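Local coordinates for putative chorismate mutase (Yersinia pestis biovar Microtus str. 91001, PDB 2GBB), which catalyses the Claisen rearrangement of chorismate to prephenate as a secreted, all-helical chorismate mutase and may contribute to pathogenicity, at residues K39-N42 with S43-Q47; E56-K59 with P60-A64. One frame throughout, in Å; residues are numbered along the deposited sequence.

Contact 1 of 2, residues K39-N42 with S43-Q47; sequences KVIN and SAMAQ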
# COMPACT_ATOMS: atom_id res chain seq x y z
N LYS A 39 5.67 -17.31 11.54
CA LYS A 39 7.03 -17.50 12.04
C LYS A 39 7.36 -16.41 13.10
O LYS A 39 7.86 -16.71 14.18
CB LYS A 39 8.00 -17.49 10.84
CG LYS A 39 9.43 -17.82 11.16
CD LYS A 39 10.38 -17.46 9.98
CE LYS A 39 11.81 -17.38 10.60
NZ LYS A 39 12.85 -17.79 9.60
N VAL A 40 7.01 -15.17 12.81
CA VAL A 40 7.28 -14.04 13.68
C VAL A 40 6.47 -14.20 14.96
O VAL A 40 6.99 -14.02 16.06
CB VAL A 40 6.93 -12.72 12.93
CG1 VAL A 40 6.67 -11.54 13.90
CG2 VAL A 40 8.02 -12.38 11.89
N ILE A 41 5.20 -14.60 14.81
CA ILE A 41 4.29 -14.88 15.92
C ILE A 41 4.79 -16.05 16.76
O ILE A 41 4.87 -15.94 18.00
CB ILE A 41 2.82 -15.11 15.43
CG1 ILE A 41 2.27 -13.83 14.76
CG2 ILE A 41 1.91 -15.60 16.60
CD1 ILE A 41 0.87 -14.04 14.07
N ASN A 42 5.11 -17.17 16.12
CA ASN A 42 5.61 -18.34 16.87
C ASN A 42 6.90 -18.06 17.68
O ASN A 42 7.00 -18.47 18.85
CB ASN A 42 5.82 -19.58 15.95
CG ASN A 42 6.54 -20.76 16.66
OD1 ASN A 42 5.91 -21.54 17.37
ND2 ASN A 42 7.85 -20.89 16.43
N SER A 43 7.87 -17.37 17.09
CA SER A 43 9.10 -16.95 17.83
C SER A 43 8.83 -16.00 18.99
O SER A 43 9.39 -16.15 20.09
CB SER A 43 10.04 -16.23 16.90
OG SER A 43 10.47 -17.19 15.97
N ALA A 44 7.99 -15.00 18.74
CA ALA A 44 7.62 -14.08 19.81
C ALA A 44 6.98 -14.85 20.95
O ALA A 44 7.35 -14.67 22.10
CB ALA A 44 6.71 -12.95 19.31
N MSE A 45 6.03 -15.74 20.65
CA MSE A 45 5.39 -16.55 21.70
C MSE A 45 6.37 -17.44 22.48
O MSE A 45 6.22 -17.62 23.69
CB MSE A 45 4.20 -17.36 21.16
CG MSE A 45 2.98 -16.48 20.84
SE MSE A 45 1.52 -17.57 20.16
CE MSE A 45 1.57 -19.05 21.55
N ALA A 46 7.37 -17.99 21.80
CA ALA A 46 8.37 -18.77 22.49
C ALA A 46 9.28 -17.87 23.36
O ALA A 46 9.64 -18.26 24.44
CB ALA A 46 9.19 -19.58 21.49
N GLN A 47 9.65 -16.68 22.91
CA GLN A 47 10.41 -15.74 23.73
C GLN A 47 9.64 -15.30 24.97
O GLN A 47 10.15 -15.39 26.10
CB GLN A 47 10.85 -14.52 22.94
CG GLN A 47 11.95 -14.79 21.97
CD GLN A 47 12.34 -13.61 21.14
OE1 GLN A 47 13.52 -13.33 21.00
NE2 GLN A 47 11.35 -12.89 20.57
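I41 and M45, one turn apart on helix 34-50, lie side by side and point the same way, with CG2 of I41 4.1 Å from the selenium atom SE of M45, a selenomethionine. The chi1 of I41, -63°, sets CG2 anti to the backbone N, which turns this methyl along the helix toward M45. Beneath the pair the backbone bond is short and nearly straight: M45 N donates to I41 O at 2.9 Å, and CB and CG of M45 also rest against that oxygen. A44, buried like I41, sets its CB 3.4 Å from V40 O, which also accepts the hydrogen bond from A44 N.

The outer face is looser and polar. There K39 O takes two donors, S43 N at 3.0 Å and S43 OG at 3.2 Å, which reach it from opposite faces of its carbonyl plane. The serine hydroxyl is thus folded back on the carbonyl four residues earlier, as serines in helices commonly do, with OG anti to its own carbonyl carbon. N42 and A46, both exposed, are joined through the backbone, A46 N to N42 O, continuing the i to i+4 bonding of a regular alpha-helix.

The inner face of helix 34-50 lies on helix 55-82, with V40 also close to R13, a probable substrate-binding residue, while OE1 of Q47 is hydrogen-bonded to OG1 of T105 on helix 93-117.

Contact 2 of 2, residues E56-K59 with P60-A64; sequences ESIK and PLMVA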
# COMPACT_ATOMS: atom_id res chain seq x y z
N GLU A 56 0.14 -16.71 24.89
CA GLU A 56 -1.07 -16.31 24.17
C GLU A 56 -1.44 -14.79 24.33
O GLU A 56 -1.93 -14.15 23.38
CB GLU A 56 -2.26 -17.19 24.60
CG GLU A 56 -3.41 -17.23 23.61
CD GLU A 56 -3.40 -18.49 22.74
OE1 GLU A 56 -2.44 -18.66 21.94
OE2 GLU A 56 -4.37 -19.30 22.85
N SER A 57 -1.14 -14.19 25.50
CA SER A 57 -1.39 -12.73 25.74
C SER A 57 -0.53 -11.78 24.86
O SER A 57 -0.85 -10.60 24.74
CB SER A 57 -1.18 -12.35 27.21
OG SER A 57 0.19 -12.09 27.51
N ILE A 58 0.54 -12.32 24.29
CA ILE A 58 1.47 -11.63 23.41
C ILE A 58 1.03 -11.53 21.92
O ILE A 58 1.38 -10.58 21.19
CB ILE A 58 2.84 -12.34 23.54
CG1 ILE A 58 3.66 -11.59 24.59
CG2 ILE A 58 3.60 -12.52 22.20
CD1 ILE A 58 3.91 -10.12 24.19
N LYS A 59 0.25 -12.51 21.48
CA LYS A 59 -0.12 -12.59 20.07
C LYS A 59 -0.87 -11.39 19.49
O LYS A 59 -0.54 -11.00 18.37
CB LYS A 59 -0.87 -13.90 19.75
CG LYS A 59 -1.26 -13.98 18.28
CD LYS A 59 -1.74 -15.38 17.94
CE LYS A 59 -2.07 -15.45 16.41
NZ LYS A 59 -2.46 -16.90 16.20
N PRO A 60 -1.85 -10.81 20.23
CA PRO A 60 -2.49 -9.62 19.74
C PRO A 60 -1.51 -8.48 19.44
O PRO A 60 -1.61 -7.84 18.40
CB PRO A 60 -3.50 -9.29 20.87
CG PRO A 60 -3.87 -10.65 21.35
CD PRO A 60 -2.48 -11.21 21.51
N LEU A 61 -0.54 -8.29 20.32
CA LEU A 61 0.52 -7.29 20.12
C LEU A 61 1.36 -7.62 18.89
O LEU A 61 1.66 -6.74 18.11
CB LEU A 61 1.48 -7.29 21.30
CG LEU A 61 2.19 -5.99 21.69
CD1 LEU A 61 3.57 -6.33 22.26
CD2 LEU A 61 2.18 -4.83 20.69
N MSE A 62 1.73 -8.87 18.72
CA MSE A 62 2.45 -9.24 17.50
C MSE A 62 1.58 -8.97 16.28
O MSE A 62 2.04 -8.37 15.36
CB MSE A 62 2.92 -10.68 17.56
CG MSE A 62 3.82 -10.97 18.71
SE MSE A 62 5.27 -9.65 18.99
CE MSE A 62 6.13 -9.76 17.21
N VAL A 63 0.32 -9.41 16.29
CA VAL A 63 -0.65 -9.08 15.22
C VAL A 63 -0.71 -7.55 14.94
O VAL A 63 -0.61 -7.13 13.79
CB VAL A 63 -2.06 -9.68 15.49
CG1 VAL A 63 -3.14 -9.07 14.55
CG2 VAL A 63 -2.04 -11.24 15.30
N ALA A 64 -0.84 -6.73 15.99
CA ALA A 64 -0.89 -5.26 15.84
C ALA A 64 0.40 -4.69 15.24
O ALA A 64 0.39 -3.78 14.36
CB ALA A 64 -1.21 -4.56 17.21
O HOH W 1 -1.45 -8.48 23.34
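I58 and M62 run side by side in the same direction, CG2 of the isoleucine 3.8 Å from CG of the selenomethionine. A chi1 of -58° brings M62 CG against that methyl, and bends at chi2 (-47°) and chi3 (-57°) then carry SE and CE away. L61 meets the other branch of I58 more loosely, CD1 to CD1 at 4.3 Å. K59 and V63, both partly exposed, cross obliquely: the lysine, extended beyond CG, passes V63 CG2 with its CG at 4.1 Å. Below these pairs M62 N binds I58 O, and V63 N reaches K59 O at 2.8 Å in an almost linear bond.

P60 has no N-H to give, and its CD lies 3.5 Å from E56 O, where a helical bond would otherwise run. L61 N makes no direct bond to S57 O, four residues back; instead a water donates to S57 O at 2.6 Å and accepts a weak bond from L61 N. I58, L61 and M62 are buried against helices 34-50, 93-117 and 140-150, M62 close to R13, which probably binds the substrate. This is a proline kink in the first turns of a long helix, set within the all-helical fold of type II chorismate mutases.

How the contacts relate
Contacts 1 and 2 belong to consecutive helices, 34-50 and 55-82, and their inner faces meet: A44 CB touches M62 CG at 3.5 Å, V40 CG1 lies 3.8 Å from M62 CE, and I41 CG2 lies 3.9 Å from K59 CD. Both are partly buried, but contact 2 has more buried residues and is flanked by three helices, whereas contact 1 keeps an exposed side with K39, N42 and A46. Their backbones differ too: hydrogen bonding runs unbroken through residues 39-47, while in residues 56-64 one turn is interrupted. V40 and M62 both approach R13, bringing the shared interface near the probable substrate site.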